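N-Acetyltransferase, PseH (Campylobacter jejuni subsp. jejuni PT14, PDB 4XPL) transfers an acetyl group from acetyl coenzyme A to the 4-amino group of a UDP-linked sugar during the biosynthesis of pseudaminic acid, which decorates flagellin. Local coordinates at residues 86-90 with 133-139; 116-121 with 151-156. The protein carries 8 engineered substitutions. All coordinates share one frame; numbering follows the deposited sequence.

How the contacts relate
Contact 1 (86-90 with 133-139) sets helix 128-136 and the turn after it against strand 84-91; contact 2 (116-121 with 151-156) pairs two strands of the same sheet. Strand 118-124 is the next neighbour of strand 84-91, and the contact centres lie about 10 Å apart. Phe87 joins them twice: its N is 3.0 Å from Lys120 O, a probable hydrogen bond, and its CD1 packs 3.4 Å from Leu119 CD2. Phe139 of contact 1 lies against strand 148-154, with CD2 3.4 Å from Tyr152 C. Contact 1 holds five residues of the acetyl coenzyme A pocket; from contact 2, the Ala121 side chain comes within about 7 Å of the cofactor.

Contact 1. Residues 86-90 with 133-139; sequences EFGLY and LYQQNHF. With ACO (acetyl coenzyme *a), chain B.
Phe87 and Leu89 both carry CG between the backbone N and the carbonyl carbon (chi1 74° in each), which stands the two side chains up from strand 84-91 against helix 128-136. Tyr134 comes the other way, with CG anti to its carbonyl carbon (chi1 -64°), and its ring meets Phe87 with a face and Leu89 with its hydroxyl-bearing edge. The Phe87 edge meets that face in a T-shaped pair, centroids 5.2 Å apart, with CZ above the rim of the tyrosine. On its other flank Phe87 meets Phe139: CE1 lies 3.5 Å from Phe139 CE2, and the two rings are set obliquely. The three rings form a buried aromatic cluster, joined by Ile106 and Met103 of helix 99-114. Leu89 reaches the in-plane edge of Tyr134 through CD2, a tight 3.1 Å from the OH, while CD1 packs on Leu133 CD2 and on the cofactor's CDP methyl. One water donates a hydrogen bond to Phe87 O and makes another with Tyr134 OH at 2.6 Å, tying the phenol to the strand.

This is the cofactor side of the GNAT fold, where the pantetheine arm of acetyl coenzyme A runs beside the end of strand 84-91. Leu89 O accepts a hydrogen bond from the cofactor's N4P at 2.8 Å, as is usual in this family; Tyr134 OH is 3.6 Å from C3P, two bonds short of the sulfur. Gly88 CA lies against the sulfur. Farther along the cofactor, the extended chain of Gln136 delivers NE2 to phosphate oxygen O7A at 2.7 Å, nearly straight (170°). The helix ends in a Schellman motif with His138 at positive phi, and this turn carries Phe139 back onto Phe87.

Contact 2. Residues 116-121 with 151-156; sequences VNTLKA and VYLKQS. Engineered in segment 151-156: Val151 (natural residue Ile), Tyr152 (natural residue Cys).
Strands 118-121 and 151-154 run antiparallel, their axes 4.6 Å apart at closest approach, with Leu119-Leu153 and Ala121-Val151 as the hydrogen-bonded pairs, each exchanging two backbone bonds, and Thr118-Lys154 and Lys120-Tyr152 as the non-hydrogen-bonded ones.

Past the strand ends, Asn117 prolongs the ladder twice: its O accepts the N-H of Gln155, and its side chain adds one more rung. With CG anti to the backbone N (chi1 -168°), its amide swings across to the C-terminal residues, and OD1 takes the N-H of Ser156 at 3.0 Å, on a lone pair and in the carbonyl plane. The same OD1 lies 3.2 Å from Gln155 CB. The two side-chain amides, of Asn117 and Gln155, are nearly coplanar.

On the face bearing Thr118, Lys154 lays its chain across the threonine and bends at chi4 (-48°), curling the ammonium back so that NZ donates to Thr118 OG1 at 2.8 Å. The methylene carbons CG and CD pass close over the same hydroxyl. Tyr152, an engineered residue, stands on this face too, with its CB near Leu119 O and its ring leading away from the other strand.

The opposite face is the inner one. Ala121 CB touches CG2 of Val151, also engineered, at 3.9 Å, and Leu119 and Leu153 meet more loosely through their CB atoms. Helix 99-114 covers Leu119 here, and Phe139 packs against Leu119, Val151 and Leu153. Strand 118-124 thus has parallel strand 84-91 on one side and antiparallel strand 148-154 on the other, the mixed-sheet order of the C-terminal half of a GNAT acetyltransferase.

Contact 1. Residues 86-90 with 133-139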
ATOM      1  N   GLU A  86      -6.139  -5.233   5.398  1.00 20.72           N
ATOM      2  CA  GLU A  86      -6.545  -4.286   4.374  1.00 21.70           C
ATOM      3  C   GLU A  86      -5.273  -3.819   3.731  1.00 20.45           C
ATOM      4  O   GLU A  86      -4.235  -3.868   4.350  1.00 20.99           O
ATOM      5  CB  GLU A  86      -7.237  -3.077   4.983  1.00 23.27           C
ATOM      6  CG  GLU A  86      -8.476  -3.418   5.691  1.00 28.49           C
ATOM      7  CD  GLU A  86      -9.194  -2.183   6.223  1.00 37.08           C
ATOM      8  OE1 GLU A  86      -8.529  -1.148   6.501  1.00 40.86           O
ATOM      9  OE2 GLU A  86     -10.429  -2.239   6.349  1.00 40.22           O
ATOM     10  N   PHE A  87      -5.366  -3.356   2.498  1.00 18.56           N
ATOM     11  CA  PHE A  87      -4.206  -2.875   1.796  1.00 16.03           C
ATOM     12  C   PHE A  87      -4.511  -1.637   0.991  1.00 15.14           C
ATOM     13  O   PHE A  87      -5.672  -1.325   0.671  1.00 15.05           O
ATOM     14  CB  PHE A  87      -3.626  -3.954   0.861  1.00 16.00           C
ATOM     15  CG  PHE A  87      -4.437  -4.186  -0.369  1.00 17.46           C
ATOM     16  CD1 PHE A  87      -5.440  -5.127  -0.379  1.00 18.20           C
ATOM     17  CD2 PHE A  87      -4.212  -3.439  -1.509  1.00 16.75           C
ATOM     18  CE1 PHE A  87      -6.198  -5.341  -1.487  1.00 20.25           C
ATOM     19  CE2 PHE A  87      -4.978  -3.637  -2.638  1.00 19.09           C
ATOM     20  CZ  PHE A  87      -5.965  -4.588  -2.637  1.00 22.08           C
ATOM     21  N   GLY A  88      -3.425  -0.971   0.630  1.00 14.85           N
ATOM     22  CA  GLY A  88      -3.444   0.199  -0.222  1.00 15.80           C
ATOM     23  C   GLY A  88      -2.183   0.225  -1.072  1.00 15.02           C
ATOM     24  O   GLY A  88      -1.206  -0.495  -0.803  1.00 13.23           O
ATOM     25  N   LEU A  89      -2.230   1.020  -2.137  1.00 16.32           N
ATOM     26  CA  LEU A  89      -1.079   1.153  -3.056  1.00 16.21           C
ATOM     27  C   LEU A  89      -1.118   2.527  -3.695  1.00 17.20           C
ATOM     28  O   LEU A  89      -2.192   3.165  -3.777  1.00 18.26           O
ATOM     29  CB  LEU A  89      -1.102   0.061  -4.117  1.00 16.56           C
ATOM     30  CG  LEU A  89      -2.102   0.109  -5.266  1.00 18.87           C
ATOM     31  CD1 LEU A  89      -1.742  -0.799  -6.446  1.00 20.27           C
ATOM     32  CD2 LEU A  89      -3.475  -0.218  -4.737  1.00 23.90           C
ATOM     33  N   TYR A  90       0.052   2.999  -4.082  1.00 16.55           N
ATOM     34  CA  TYR A  90       0.191   4.300  -4.675  1.00 17.99           C
ATOM     35  C   TYR A  90       1.377   4.271  -5.639  1.00 16.80           C
ATOM     36  O   TYR A  90       2.515   4.028  -5.211  1.00 15.12           O
ATOM     37  CB  TYR A  90       0.357   5.351  -3.560  1.00 19.18           C
ATOM     38  CG  TYR A  90       0.068   6.757  -4.000  1.00 25.71           C
ATOM     39  CD1 TYR A  90       1.017   7.494  -4.679  1.00 30.86           C
ATOM     40  CD2 TYR A  90      -1.156   7.366  -3.724  1.00 31.67           C
ATOM     41  CE1 TYR A  90       0.768   8.790  -5.097  1.00 33.60           C
ATOM     42  CE2 TYR A  90      -1.412   8.679  -4.141  1.00 35.24           C
ATOM     43  CZ  TYR A  90      -0.433   9.376  -4.835  1.00 36.26           C
ATOM     44  OH  TYR A  90      -0.642  10.670  -5.258  1.00 41.40           O
ATOM     45  N   LEU A 133      -7.963  -2.804 -11.716  1.00 28.05           N
ATOM     46  CA  LEU A 133      -6.741  -3.485 -11.321  1.00 27.10           C
ATOM     47  C   LEU A 133      -7.064  -4.608 -10.352  1.00 24.82           C
ATOM     48  O   LEU A 133      -6.539  -5.706 -10.477  1.00 24.86           O
ATOM     49  CB  LEU A 133      -5.805  -2.477 -10.662  1.00 27.39           C
ATOM     50  CG  LEU A 133      -4.368  -2.872 -10.537  1.00 28.30           C
ATOM     51  CD1 LEU A 133      -3.799  -3.220 -11.918  1.00 28.00           C
ATOM     52  CD2 LEU A 133      -3.622  -1.721  -9.850  1.00 31.12           C
ATOM     53  N   TYR A 134      -7.943  -4.325  -9.390  1.00 23.05           N
ATOM     54  CA  TYR A 134      -8.367  -5.320  -8.396  1.00 21.94           C
ATOM     55  C   TYR A 134      -9.131  -6.465  -9.059  1.00 22.70           C
ATOM     56  O   TYR A 134      -8.894  -7.641  -8.758  1.00 21.73           O
ATOM     57  CB  TYR A 134      -9.230  -4.661  -7.300  1.00 21.28           C
ATOM     58  CG  TYR A 134      -8.496  -3.617  -6.459  1.00 21.81           C
ATOM     59  CD1 TYR A 134      -7.122  -3.398  -6.603  1.00 23.85           C
ATOM     60  CD2 TYR A 134      -9.180  -2.838  -5.527  1.00 24.94           C
ATOM     61  CE1 TYR A 134      -6.466  -2.437  -5.863  1.00 25.50           C
ATOM     62  CE2 TYR A 134      -8.490  -1.868  -4.745  1.00 24.17           C
ATOM     63  CZ  TYR A 134      -7.149  -1.690  -4.922  1.00 24.20           C
ATOM     64  OH  TYR A 134      -6.464  -0.736  -4.185  1.00 25.81           O
ATOM     65  N   GLN A 135     -10.037  -6.128  -9.971  1.00 24.35           N
ATOM     66  CA  GLN A 135     -10.809  -7.134 -10.702  1.00 27.35           C
ATOM     67  C   GLN A 135      -9.870  -8.007 -11.522  1.00 28.20           C
ATOM     68  O   GLN A 135     -10.062  -9.223 -11.612  1.00 28.89           O
ATOM     69  CB  GLN A 135     -11.841  -6.468 -11.631  1.00 30.43           C
ATOM     70  CG  GLN A 135     -12.512  -7.405 -12.623  1.00 37.43           C
ATOM     71  CD  GLN A 135     -12.147  -7.100 -14.062  1.00 45.67           C
ATOM     72  OE1 GLN A 135     -12.753  -6.206 -14.685  1.00 50.15           O
ATOM     73  NE2 GLN A 135     -11.180  -7.847 -14.614  1.00 48.41           N
ATOM     74  N   GLN A 136      -8.858  -7.393 -12.131  1.00 28.32           N
ATOM     75  CA  GLN A 136      -7.895  -8.161 -12.931  1.00 29.60           C
ATOM     76  C   GLN A 136      -7.087  -9.144 -12.081  1.00 27.25           C
ATOM     77  O   GLN A 136      -6.569 -10.121 -12.595  1.00 28.59           O
ATOM     78  CB  GLN A 136      -6.945  -7.230 -13.689  1.00 30.90           C
ATOM     79  CG  GLN A 136      -7.610  -6.537 -14.869  1.00 35.80           C
ATOM     80  CD  GLN A 136      -6.729  -5.519 -15.555  1.00 39.00           C
ATOM     81  OE1 GLN A 136      -6.987  -5.155 -16.703  1.00 46.19           O
ATOM     82  NE2 GLN A 136      -5.701  -5.046 -14.871  1.00 37.73           N
ATOM     83  N   ASN A 137      -6.962  -8.874 -10.790  1.00 23.58           N
ATOM     84  CA  ASN A 137      -6.254  -9.770  -9.870  1.00 22.63           C
ATOM     85  C   ASN A 137      -7.220 -10.639  -9.010  1.00 23.02           C
ATOM     86  O   ASN A 137      -6.855 -11.151  -7.933  1.00 22.71           O
ATOM     87  CB  ASN A 137      -5.298  -8.955  -8.996  1.00 20.81           C
ATOM     88  CG  ASN A 137      -4.093  -8.463  -9.763  1.00 22.10           C
ATOM     89  OD1 ASN A 137      -3.106  -9.179  -9.878  1.00 26.07           O
ATOM     90  ND2 ASN A 137      -4.198  -7.276 -10.375  1.00 22.46           N
ATOM     91  N   HIS A 138      -8.416 -10.837  -9.557  1.00 24.15           N
ATOM     92  CA  HIS A 138      -9.471 -11.758  -9.056  1.00 25.88           C
ATOM     93  C   HIS A 138     -10.158 -11.332  -7.770  1.00 23.67           C
ATOM     94  O   HIS A 138     -10.822 -12.146  -7.115  1.00 24.19           O
ATOM     95  CB  HIS A 138      -8.985 -13.210  -8.973  1.00 28.01           C
ATOM     96  CG  HIS A 138      -8.198 -13.642 -10.164  1.00 29.61           C
ATOM     97  ND1 HIS A 138      -8.580 -13.334 -11.453  1.00 34.54           N
ATOM     98  CD2 HIS A 138      -7.079 -14.393 -10.269  1.00 30.42           C
ATOM     99  CE1 HIS A 138      -7.709 -13.856 -12.299  1.00 36.06           C
ATOM    100  NE2 HIS A 138      -6.790 -14.507 -11.608  1.00 32.21           N
ATOM    101  N   PHE A 139     -10.049 -10.044  -7.436  1.00 21.99           N
ATOM    102  CA  PHE A 139     -10.845  -9.477  -6.367  1.00 20.59           C
ATOM    103  C   PHE A 139     -12.328  -9.467  -6.721  1.00 22.63           C
ATOM    104  O   PHE A 139     -12.726  -9.382  -7.881  1.00 22.35           O
ATOM    105  CB  PHE A 139     -10.362  -8.060  -5.998  1.00 19.41           C
ATOM    106  CG  PHE A 139      -9.107  -8.048  -5.174  1.00 18.19           C
ATOM    107  CD1 PHE A 139      -7.861  -8.228  -5.775  1.00 17.28           C
ATOM    108  CD2 PHE A 139      -9.167  -7.932  -3.793  1.00 17.65           C
ATOM    109  CE1 PHE A 139      -6.718  -8.250  -5.031  1.00 16.27           C
ATOM    110  CE2 PHE A 139      -8.023  -7.950  -3.054  1.00 17.60           C
ATOM    111  CZ  PHE A 139      -6.792  -8.096  -3.673  1.00 17.07           C
TER
HETATM  112  N1A ACO B 701     -12.196   2.047 -16.626  1.00 67.60           N
HETATM  113  C2A ACO B 701     -11.611   0.830 -16.618  1.00 67.57           C
HETATM  114  N3A ACO B 701     -10.271   0.669 -16.660  1.00 66.37           N
HETATM  115  C4A ACO B 701      -9.418   1.731 -16.710  1.00 64.95           C
HETATM  116  C5A ACO B 701      -9.980   3.089 -16.713  1.00 65.73           C
HETATM  117  C6A ACO B 701     -11.468   3.193 -16.671  1.00 67.55           C
HETATM  118  N6A ACO B 701     -12.096   4.398 -16.679  1.00 68.64           N
HETATM  119  N7A ACO B 701      -8.926   3.933 -16.769  1.00 64.73           N
HETATM  120  C8A ACO B 701      -7.786   3.185 -16.799  1.00 63.42           C
HETATM  121  N9A ACO B 701      -8.084   1.867 -16.759  1.00 62.66           N
HETATM  122  C1B ACO B 701      -7.147   0.700 -16.758  1.00 59.84           C
HETATM  123  C2B ACO B 701      -5.909   0.885 -17.628  1.00 58.65           C
HETATM  124  O2B ACO B 701      -6.198   0.686 -19.015  1.00 58.45           O
HETATM  125  C3B ACO B 701      -5.006  -0.185 -17.055  1.00 57.39           C
HETATM  126  O3B ACO B 701      -5.338  -1.425 -17.681  1.00 57.96           O
HETATM  127  P3B ACO B 701      -4.397  -2.739 -17.650  1.00 59.80           P
HETATM  128  O7A ACO B 701      -4.263  -3.121 -16.179  1.00 59.57           O
HETATM  129  O8A ACO B 701      -5.222  -3.738 -18.430  1.00 59.05           O
HETATM  130  O9A ACO B 701      -3.104  -2.331 -18.328  1.00 57.02           O
HETATM  131  C4B ACO B 701      -5.336  -0.199 -15.562  1.00 55.42           C
HETATM  132  O4B ACO B 701      -6.640   0.392 -15.443  1.00 58.00           O
HETATM  133  C5B ACO B 701      -4.297   0.564 -14.732  1.00 51.67           C
HETATM  134  O5B ACO B 701      -4.047   1.865 -15.290  1.00 45.58           O
HETATM  135  P1A ACO B 701      -2.585   2.559 -15.358  1.00 39.91           P
HETATM  136  O1A ACO B 701      -2.699   3.938 -15.947  1.00 39.09           O
HETATM  137  O2A ACO B 701      -1.580   1.572 -15.914  1.00 39.48           O
HETATM  138  O3A ACO B 701      -2.274   2.933 -13.824  1.00 36.73           O
HETATM  139  P2A ACO B 701      -1.194   2.184 -12.924  1.00 31.00           P
HETATM  140  O4A ACO B 701      -1.310   0.696 -13.129  1.00 34.37           O
HETATM  141  O5A ACO B 701       0.138   2.847 -13.208  1.00 35.17           O
HETATM  142  O6A ACO B 701      -1.601   2.664 -11.436  1.00 31.86           O
HETATM  143  CBP ACO B 701      -2.795   2.913  -9.425  1.00 26.93           C
HETATM  144  CCP ACO B 701      -2.838   2.327 -10.815  1.00 27.76           C
HETATM  145  CDP ACO B 701      -1.591   2.278  -8.669  1.00 24.84           C
HETATM  146  CEP ACO B 701      -4.115   2.598  -8.710  1.00 22.83           C
HETATM  147  CAP ACO B 701      -2.616   4.431  -9.589  1.00 26.27           C
HETATM  148  OAP ACO B 701      -3.690   4.987 -10.387  1.00 27.21           O
HETATM  149  C9P ACO B 701      -2.564   5.154  -8.280  1.00 27.03           C
HETATM  150  O9P ACO B 701      -1.547   5.139  -7.584  1.00 22.88           O
HETATM  151  N8P ACO B 701      -3.663   5.837  -7.949  1.00 26.94           N
HETATM  152  C7P ACO B 701      -3.722   6.668  -6.751  1.00 26.78           C
HETATM  153  C6P ACO B 701      -3.705   5.814  -5.475  1.00 26.99           C
HETATM  154  C5P ACO B 701      -4.887   4.867  -5.422  1.00 28.75           C
HETATM  155  O5P ACO B 701      -5.998   5.206  -5.845  1.00 26.83           O
HETATM  156  N4P ACO B 701      -4.688   3.679  -4.850  1.00 26.21           N
HETATM  157  C3P ACO B 701      -5.832   2.807  -4.534  1.00 29.20           C
HETATM  158  C2P ACO B 701      -6.466   3.216  -3.185  1.00 28.92           C
HETATM  159  S1P ACO B 701      -5.281   2.849  -1.910  1.00 30.93           S
HETATM  160  C   ACO B 701      -4.572   4.294  -1.484  1.00 31.64           C
HETATM  161  O   ACO B 701      -4.879   5.340  -2.070  1.00 32.36           O
HETATM  162  CH3 ACO B 701      -3.530   4.259  -0.393  1.00 32.72           C
HETATM  163  O   HOH W   1      -7.021  -0.130  -1.678  1.00 32.64           O

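Contact 2. Residues 116-121 with 151-156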
ATOM      1  N   VAL A 116      -1.865 -14.280   5.756  1.00 22.93           N
ATOM      2  CA  VAL A 116      -3.331 -14.092   5.923  1.00 24.36           C
ATOM      3  C   VAL A 116      -4.083 -14.897   4.863  1.00 26.00           C
ATOM      4  O   VAL A 116      -3.568 -15.143   3.792  1.00 26.96           O
ATOM      5  CB  VAL A 116      -3.742 -12.593   5.834  1.00 23.83           C
ATOM      6  CG1 VAL A 116      -3.033 -11.777   6.923  1.00 23.31           C
ATOM      7  CG2 VAL A 116      -3.449 -12.020   4.464  1.00 21.27           C
ATOM      8  N   ASN A 117      -5.300 -15.304   5.155  1.00 28.36           N
ATOM      9  CA  ASN A 117      -6.120 -15.957   4.140  1.00 30.09           C
ATOM     10  C   ASN A 117      -6.940 -14.984   3.302  1.00 28.62           C
ATOM     11  O   ASN A 117      -7.308 -15.329   2.163  1.00 30.54           O
ATOM     12  CB  ASN A 117      -7.068 -16.975   4.749  1.00 32.47           C
ATOM     13  CG  ASN A 117      -7.713 -17.858   3.678  1.00 38.18           C
ATOM     14  OD1 ASN A 117      -7.034 -18.284   2.717  1.00 42.89           O
ATOM     15  ND2 ASN A 117      -9.025 -18.079   3.791  1.00 39.74           N
ATOM     16  N   THR A 118      -7.278 -13.823   3.868  1.00 29.90           N
ATOM     17  CA  THR A 118      -8.119 -12.842   3.182  1.00 26.67           C
ATOM     18  C   THR A 118      -7.449 -11.453   3.081  1.00 25.08           C
ATOM     19  O   THR A 118      -7.053 -10.870   4.088  1.00 25.15           O
ATOM     20  CB  THR A 118      -9.489 -12.728   3.895  1.00 27.65           C
ATOM     21  OG1 THR A 118     -10.051 -14.041   4.029  1.00 27.73           O
ATOM     22  CG2 THR A 118     -10.465 -11.829   3.117  1.00 26.22           C
ATOM     23  N   LEU A 119      -7.371 -10.947   1.852  1.00 22.83           N
ATOM     24  CA  LEU A 119      -6.932  -9.595   1.524  1.00 21.97           C
ATOM     25  C   LEU A 119      -8.132  -8.754   1.189  1.00 20.02           C
ATOM     26  O   LEU A 119      -8.934  -9.123   0.324  1.00 21.00           O
ATOM     27  CB  LEU A 119      -5.999  -9.597   0.300  1.00 21.70           C
ATOM     28  CG  LEU A 119      -4.542  -9.245   0.412  1.00 26.39           C
ATOM     29  CD1 LEU A 119      -3.976  -9.182  -1.024  1.00 23.66           C
ATOM     30  CD2 LEU A 119      -4.220  -7.939   1.189  1.00 26.14           C
ATOM     31  N   LYS A 120      -8.258  -7.608   1.845  1.00 18.90           N
ATOM     32  CA  LYS A 120      -9.405  -6.734   1.663  1.00 18.84           C
ATOM     33  C   LYS A 120      -8.979  -5.304   1.321  1.00 18.73           C
ATOM     34  O   LYS A 120      -7.894  -4.833   1.695  1.00 19.27           O
ATOM     35  CB  LYS A 120     -10.269  -6.712   2.937  1.00 20.32           C
ATOM     36  CG  LYS A 120     -10.663  -8.103   3.459  1.00 23.38           C
ATOM     37  CD  LYS A 120     -11.428  -8.009   4.787  1.00 31.12           C
ATOM     38  CE  LYS A 120     -10.496  -7.613   5.924  1.00 35.13           C
ATOM     39  NZ  LYS A 120     -11.212  -7.073   7.091  1.00 40.30           N
ATOM     40  N   ALA A 121      -9.840  -4.609   0.611  1.00 17.90           N
ATOM     41  CA  ALA A 121      -9.641  -3.187   0.374  1.00 19.79           C
ATOM     42  C   ALA A 121     -10.981  -2.522   0.210  1.00 20.51           C
ATOM     43  O   ALA A 121     -11.991  -3.179  -0.007  1.00 19.80           O
ATOM     44  CB  ALA A 121      -8.778  -2.940  -0.875  1.00 18.45           C
ATOM     45  N   VAL A 151     -13.764  -4.772  -1.513  1.00 18.98           N
ATOM     46  CA  VAL A 151     -13.349  -5.952  -2.269  1.00 18.53           C
ATOM     47  C   VAL A 151     -12.518  -6.903  -1.434  1.00 18.01           C
ATOM     48  O   VAL A 151     -11.902  -6.513  -0.409  1.00 17.77           O
ATOM     49  CB  VAL A 151     -12.546  -5.581  -3.581  1.00 19.05           C
ATOM     50  CG1 VAL A 151     -13.401  -4.759  -4.495  1.00 20.24           C
ATOM     51  CG2 VAL A 151     -11.260  -4.856  -3.257  1.00 17.79           C
ATOM     52  N   TYR A 152     -12.531  -8.170  -1.831  1.00 18.44           N
ATOM     53  CA  TYR A 152     -11.726  -9.159  -1.161  1.00 18.77           C
ATOM     54  C   TYR A 152     -11.151 -10.186  -2.133  1.00 19.76           C
ATOM     55  O   TYR A 152     -11.688 -10.415  -3.211  1.00 20.01           O
ATOM     56  CB  TYR A 152     -12.519  -9.903  -0.070  1.00 20.61           C
ATOM     57  CG  TYR A 152     -13.370 -11.032  -0.602  1.00 23.50           C
ATOM     58  CD1 TYR A 152     -14.630 -10.793  -1.145  1.00 26.41           C
ATOM     59  CD2 TYR A 152     -12.906 -12.347  -0.600  1.00 27.54           C
ATOM     60  CE1 TYR A 152     -15.405 -11.833  -1.655  1.00 30.04           C
ATOM     61  CE2 TYR A 152     -13.684 -13.385  -1.108  1.00 29.47           C
ATOM     62  CZ  TYR A 152     -14.915 -13.117  -1.647  1.00 31.66           C
ATOM     63  OH  TYR A 152     -15.687 -14.145  -2.141  1.00 38.30           O
ATOM     64  N   LEU A 153     -10.060 -10.800  -1.687  1.00 20.44           N
ATOM     65  CA  LEU A 153      -9.424 -11.936  -2.330  1.00 23.11           C
ATOM     66  C   LEU A 153      -9.012 -12.924  -1.236  1.00 25.40           C
ATOM     67  O   LEU A 153      -8.341 -12.522  -0.268  1.00 23.92           O
ATOM     68  CB  LEU A 153      -8.176 -11.467  -3.083  1.00 21.87           C
ATOM     69  CG  LEU A 153      -7.401 -12.535  -3.858  1.00 24.88           C
ATOM     70  CD1 LEU A 153      -8.226 -13.066  -5.040  1.00 25.98           C
ATOM     71  CD2 LEU A 153      -6.044 -12.014  -4.321  1.00 19.08           C
ATOM     72  N   LYS A 154      -9.428 -14.185  -1.379  1.00 28.68           N
ATOM     73  CA  LYS A 154      -9.071 -15.261  -0.434  1.00 33.15           C
ATOM     74  C   LYS A 154      -8.110 -16.243  -1.072  1.00 36.63           C
ATOM     75  O   LYS A 154      -8.264 -16.597  -2.235  1.00 37.30           O
ATOM     76  CB  LYS A 154     -10.293 -16.071   0.022  1.00 35.57           C
ATOM     77  CG  LYS A 154     -11.135 -15.400   1.026  1.00 36.32           C
ATOM     78  CD  LYS A 154     -11.843 -16.405   1.932  1.00 41.74           C
ATOM     79  CE  LYS A 154     -13.036 -15.756   2.640  1.00 43.42           C
ATOM     80  NZ  LYS A 154     -12.688 -14.434   3.254  1.00 42.06           N
ATOM     81  N   GLN A 155      -7.134 -16.693  -0.288  1.00 40.10           N
ATOM     82  CA  GLN A 155      -6.123 -17.632  -0.755  1.00 43.91           C
ATOM     83  C   GLN A 155      -6.721 -19.020  -0.943  1.00 48.63           C
ATOM     84  O   GLN A 155      -6.360 -19.738  -1.883  1.00 51.38           O
ATOM     85  CB  GLN A 155      -4.989 -17.703   0.269  1.00 45.00           C
ATOM     86  CG  GLN A 155      -3.816 -18.575  -0.141  1.00 49.97           C
ATOM     87  CD  GLN A 155      -2.583 -18.340   0.724  1.00 52.43           C
ATOM     88  OE1 GLN A 155      -2.675 -17.925   1.889  1.00 54.90           O
ATOM     89  NE2 GLN A 155      -1.421 -18.608   0.159  1.00 56.05           N
ATOM     90  N   SER A 156      -7.597 -19.422  -0.023  1.00 50.88           N
ATOM     91  CA  SER A 156      -8.252 -20.737  -0.117  1.00 55.51           C
ATOM     92  C   SER A 156      -9.616 -20.691   0.546  1.00 55.77           C
ATOM     93  O   SER A 156     -10.394 -19.783   0.276  1.00 54.28           O
ATOM     94  CB  SER A 156      -7.388 -21.842   0.510  1.00 59.18           C
ATOM     95  OG  SER A 156      -7.459 -21.818   1.928  1.00 61.09           O
TER